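Local coordinates for putative outer membrane protein (LpxR) (Salmonella typhimurium, PDB 3FID), which probably removes acyl chains from lipid A as a metal-binding, lipopolysaccharide-modifying deacylase of the bacterial outer membrane, at residues A[149-154]-A[164-169]. Residues are numbered along the deposited sequence; the frame is centred on the assembly and turned at random.
With CXE (pentaethylene glycol monodecyl ether), chain M.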
ATOM      1  N   VAL A 149      14.468   4.693   6.263  1.00 15.77           N
ATOM      2  CA  VAL A 149      15.443   4.166   7.218  1.00 16.15           C
ATOM      3  C   VAL A 149      14.761   3.725   8.501  1.00 15.53           C
ATOM      4  O   VAL A 149      13.885   4.411   9.011  1.00 13.86           O
ATOM      5  CB  VAL A 149      16.607   5.157   7.503  1.00 16.23           C
ATOM      6  CG1 VAL A 149      16.102   6.450   8.074  1.00 18.63           C
ATOM      7  CG2 VAL A 149      17.630   4.522   8.458  1.00 17.20           C
ATOM      8  N   SER A 150      15.208   2.583   9.022  1.00 15.10           N
ATOM      9  CA  SER A 150      14.617   1.979  10.200  1.00 16.07           C
ATOM     10  C   SER A 150      15.742   1.530  11.108  1.00 16.30           C
ATOM     11  O   SER A 150      16.725   0.983  10.632  1.00 16.16           O
ATOM     12  CB  SER A 150      13.797   0.744   9.789  1.00 16.07           C
ATOM     13  OG  SER A 150      13.188   0.143  10.918  1.00 17.88           O
ATOM     14  N   LEU A 151      15.605   1.789  12.408  1.00 17.09           N
ATOM     15  CA  LEU A 151      16.432   1.125  13.400  1.00 17.43           C
ATOM     16  C   LEU A 151      15.788  -0.216  13.687  1.00 17.43           C
ATOM     17  O   LEU A 151      14.571  -0.376  13.530  1.00 17.08           O
ATOM     18  CB  LEU A 151      16.526   1.954  14.684  1.00 18.11           C
ATOM     19  CG  LEU A 151      17.110   3.356  14.539  1.00 19.45           C
ATOM     20  CD1 LEU A 151      16.870   4.113  15.849  1.00 22.25           C
ATOM     21  CD2 LEU A 151      18.605   3.305  14.206  1.00 22.16           C
ATOM     22  N   THR A 152      16.606  -1.189  14.070  1.00 17.03           N
ATOM     23  CA  THR A 152      16.150  -2.573  14.157  1.00 17.12           C
ATOM     24  C   THR A 152      16.516  -3.319  15.471  1.00 17.69           C
ATOM     25  O   THR A 152      16.958  -4.475  15.420  1.00 17.33           O
ATOM     26  CB  THR A 152      16.652  -3.409  12.933  1.00 17.19           C
ATOM     27  OG1 THR A 152      18.074  -3.550  12.995  1.00 18.29           O
ATOM     28  CG2 THR A 152      16.306  -2.747  11.622  1.00 17.27           C
ATOM     29  N   PRO A 153      16.310  -2.679  16.644  1.00 17.39           N
ATOM     30  CA  PRO A 153      16.577  -3.454  17.863  1.00 17.32           C
ATOM     31  C   PRO A 153      15.575  -4.615  18.002  1.00 17.77           C
ATOM     32  O   PRO A 153      14.357  -4.444  17.827  1.00 16.95           O
ATOM     33  CB  PRO A 153      16.377  -2.434  18.990  1.00 17.24           C
ATOM     34  CG  PRO A 153      15.377  -1.409  18.404  1.00 17.50           C
ATOM     35  CD  PRO A 153      15.840  -1.309  16.947  1.00 17.01           C
ATOM     36  N   ALA A 154      16.107  -5.790  18.293  1.00 17.51           N
ATOM     37  CA  ALA A 154      15.294  -6.987  18.425  1.00 19.08           C
ATOM     38  C   ALA A 154      16.070  -7.904  19.332  1.00 20.31           C
ATOM     39  O   ALA A 154      17.299  -7.774  19.444  1.00 20.33           O
ATOM     40  CB  ALA A 154      15.094  -7.657  17.060  1.00 18.14           C
ATOM     41  N   PHE A 164      11.379  -3.947  17.633  1.00 12.27           N
ATOM     42  CA  PHE A 164      10.737  -2.621  17.629  1.00 13.03           C
ATOM     43  C   PHE A 164      11.423  -1.862  16.516  1.00 12.67           C
ATOM     44  O   PHE A 164      12.653  -1.775  16.488  1.00 13.07           O
ATOM     45  CB  PHE A 164      10.957  -1.922  18.985  1.00 13.45           C
ATOM     46  CG  PHE A 164      10.563  -0.459  19.012  1.00 15.43           C
ATOM     47  CD1 PHE A 164       9.237  -0.063  18.792  1.00 16.34           C
ATOM     48  CD2 PHE A 164      11.532   0.530  19.306  1.00 16.17           C
ATOM     49  CE1 PHE A 164       8.874   1.287  18.829  1.00 16.86           C
ATOM     50  CE2 PHE A 164      11.184   1.877  19.356  1.00 18.03           C
ATOM     51  CZ  PHE A 164       9.844   2.257  19.115  1.00 17.75           C
ATOM     52  N   TYR A 165      10.658  -1.312  15.575  1.00 12.50           N
ATOM     53  CA  TYR A 165      11.310  -0.774  14.383  1.00 12.51           C
ATOM     54  C   TYR A 165      10.857   0.651  14.107  1.00 12.85           C
ATOM     55  O   TYR A 165       9.961   0.854  13.288  1.00 13.40           O
ATOM     56  CB  TYR A 165      11.049  -1.696  13.166  1.00 12.28           C
ATOM     57  CG  TYR A 165      11.371  -3.149  13.458  1.00 13.39           C
ATOM     58  CD1 TYR A 165      10.385  -4.052  13.829  1.00 13.53           C
ATOM     59  CD2 TYR A 165      12.688  -3.605  13.386  1.00 12.52           C
ATOM     60  CE1 TYR A 165      10.700  -5.380  14.121  1.00 13.84           C
ATOM     61  CE2 TYR A 165      13.001  -4.905  13.675  1.00 11.30           C
ATOM     62  CZ  TYR A 165      12.005  -5.787  14.041  1.00 12.89           C
ATOM     63  OH  TYR A 165      12.351  -7.074  14.335  1.00 12.32           O
ATOM     64  N   PRO A 166      11.463   1.638  14.802  1.00 12.78           N
ATOM     65  CA  PRO A 166      11.146   3.021  14.481  1.00 12.34           C
ATOM     66  C   PRO A 166      11.803   3.384  13.157  1.00 12.71           C
ATOM     67  O   PRO A 166      12.920   2.880  12.835  1.00 12.56           O
ATOM     68  CB  PRO A 166      11.724   3.805  15.668  1.00 13.58           C
ATOM     69  CG  PRO A 166      12.866   3.004  16.133  1.00 12.87           C
ATOM     70  CD  PRO A 166      12.462   1.543  15.888  1.00 12.00           C
ATOM     71  N   GLU A 167      11.094   4.195  12.368  1.00 12.31           N
ATOM     72  CA  GLU A 167      11.455   4.436  10.981  1.00 12.64           C
ATOM     73  C   GLU A 167      11.053   5.846  10.530  1.00 12.78           C
ATOM     74  O   GLU A 167      10.122   6.464  11.085  1.00 12.55           O
ATOM     75  CB  GLU A 167      10.854   3.343  10.051  1.00 13.51           C
ATOM     76  CG  GLU A 167       9.290   3.273  10.013  1.00 13.53           C
ATOM     77  CD  GLU A 167       8.683   4.245   9.020  1.00 11.48           C
ATOM     78  OE1 GLU A 167       9.344   4.678   8.063  1.00 14.20           O
ATOM     79  OE2 GLU A 167       7.436   4.575   9.221  1.00 10.03           O
ATOM     80  N   VAL A 168      11.804   6.357   9.557  1.00 12.09           N
ATOM     81  CA  VAL A 168      11.473   7.573   8.804  1.00 12.93           C
ATOM     82  C   VAL A 168      11.410   7.227   7.311  1.00 12.96           C
ATOM     83  O   VAL A 168      12.263   6.484   6.801  1.00 12.54           O
ATOM     84  CB  VAL A 168      12.534   8.701   9.036  1.00 12.46           C
ATOM     85  CG1 VAL A 168      12.161   9.972   8.240  1.00 14.77           C
ATOM     86  CG2 VAL A 168      12.622   9.024  10.518  1.00 16.36           C
ATOM     87  N   SER A 169      10.390   7.747   6.626  1.00 13.32           N
ATOM     88  CA  SER A 169      10.233   7.518   5.200  1.00 13.97           C
ATOM     89  C   SER A 169      10.058   8.818   4.471  1.00 13.73           C
ATOM     90  O   SER A 169       9.579   9.794   5.035  1.00 15.25           O
ATOM     91  CB  SER A 169       9.012   6.647   4.926  1.00 14.61           C
ATOM     92  OG  SER A 169       9.285   5.305   5.302  1.00 15.37           O
TER
HETATM   93  C1  CXE M 307      25.767   5.736   9.791  1.00 53.42           C
HETATM   94  C2  CXE M 307      24.674   6.784   9.871  1.00 53.37           C
HETATM   95  C3  CXE M 307      23.605   6.405  10.897  1.00 53.71           C
HETATM   96  C4  CXE M 307      22.196   6.772  10.429  1.00 53.56           C
HETATM   97  C5  CXE M 307      21.220   6.900  11.597  1.00 53.49           C
HETATM   98  C6  CXE M 307      19.781   6.815  11.093  1.00 54.08           C
HETATM   99  C7  CXE M 307      18.749   6.582  12.200  1.00 54.19           C
HETATM  100  C8  CXE M 307      17.346   6.920  11.689  1.00 53.82           C
HETATM  101  C9  CXE M 307      16.212   6.290  12.499  1.00 52.60           C
HETATM  102  C10 CXE M 307      15.101   7.303  12.758  1.00 51.40           C
HETATM  103  O11 CXE M 307      13.994   6.672  13.399  1.00 51.05           O
HETATM  104  C12 CXE M 307      13.337   7.515  14.363  1.00 51.50           C
HETATM  105  C13 CXE M 307      11.859   7.753  14.009  1.00 50.36           C
HETATM  106  O14 CXE M 307      11.029   7.732  15.177  1.00 49.90           O
HETATM  107  C15 CXE M 307       9.629   7.794  14.886  1.00 49.32           C
HETATM  108  C16 CXE M 307       8.798   7.018  15.914  1.00 48.12           C
HETATM  109  O17 CXE M 307       7.551   7.696  16.128  1.00 47.05           O
HETATM  110  C18 CXE M 307       6.389   6.857  16.183  1.00 45.15           C
HETATM  111  C19 CXE M 307       5.123   7.710  16.329  1.00 43.32           C
HETATM  112  O20 CXE M 307       4.220   7.499  15.232  1.00 41.61           O
HETATM  113  C21 CXE M 307       3.093   8.383  15.211  1.00 38.89           C
HETATM  114  C22 CXE M 307       1.840   7.535  15.380  1.00 37.41           C
HETATM  115  O23 CXE M 307       0.643   8.296  15.252  1.00 37.27           O
HETATM  116  C24 CXE M 307      -0.426   7.727  16.006  1.00 38.03           C
HETATM  117  C25 CXE M 307      -0.995   8.794  16.917  1.00 39.69           C
HETATM  118  O26 CXE M 307      -1.926   8.204  17.808  1.00 41.60           O
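L151 and P166 meet across two antiparallel strands of a β-hairpin, part of the wall of this outer-membrane barrel, their side chains crossing at about a right angle. Along L151, CB lies 4.1 Å from P166 CG; CG turns to the detergent, 3.7 Å from C9 of the pentaethylene glycol monodecyl ether; CD1 touches both that carbon and P166 CG, and CD2 reaches further along the decyl tail, 3.8 Å from C7. L151 CG, anti to the carbonyl carbon, is carried toward the tail, and an extended chi2 then sets the two methyls against it. V149 and V168 continue this detergent-contacting surface, which probably faces lipid in the membrane, V149 CG1 packing 3.9 Å from detergent C8.

The backbone evidence is a reciprocal V149–V168 pair, its two N-H...O bonds at 165° and 159°. L151 N to P166 O (2.9 Å) is more bent, at 146°; proline has no N-H to return, and L151 O instead receives a CA-H...O contact from Y165. F164 N to P153 O resumes the pairing.

On the S150 and E167 face the chemistry changes. E167 bends away from the opposite strand, and S169 OG donates to E167 OE1 at 2.8 Å on its syn side. E224 brings a second carboxylate close to E167, so a raised pKa or a shared proton is plausible. The hairpin thus separates an apolar surface that binds detergent from a polar one inside the barrel.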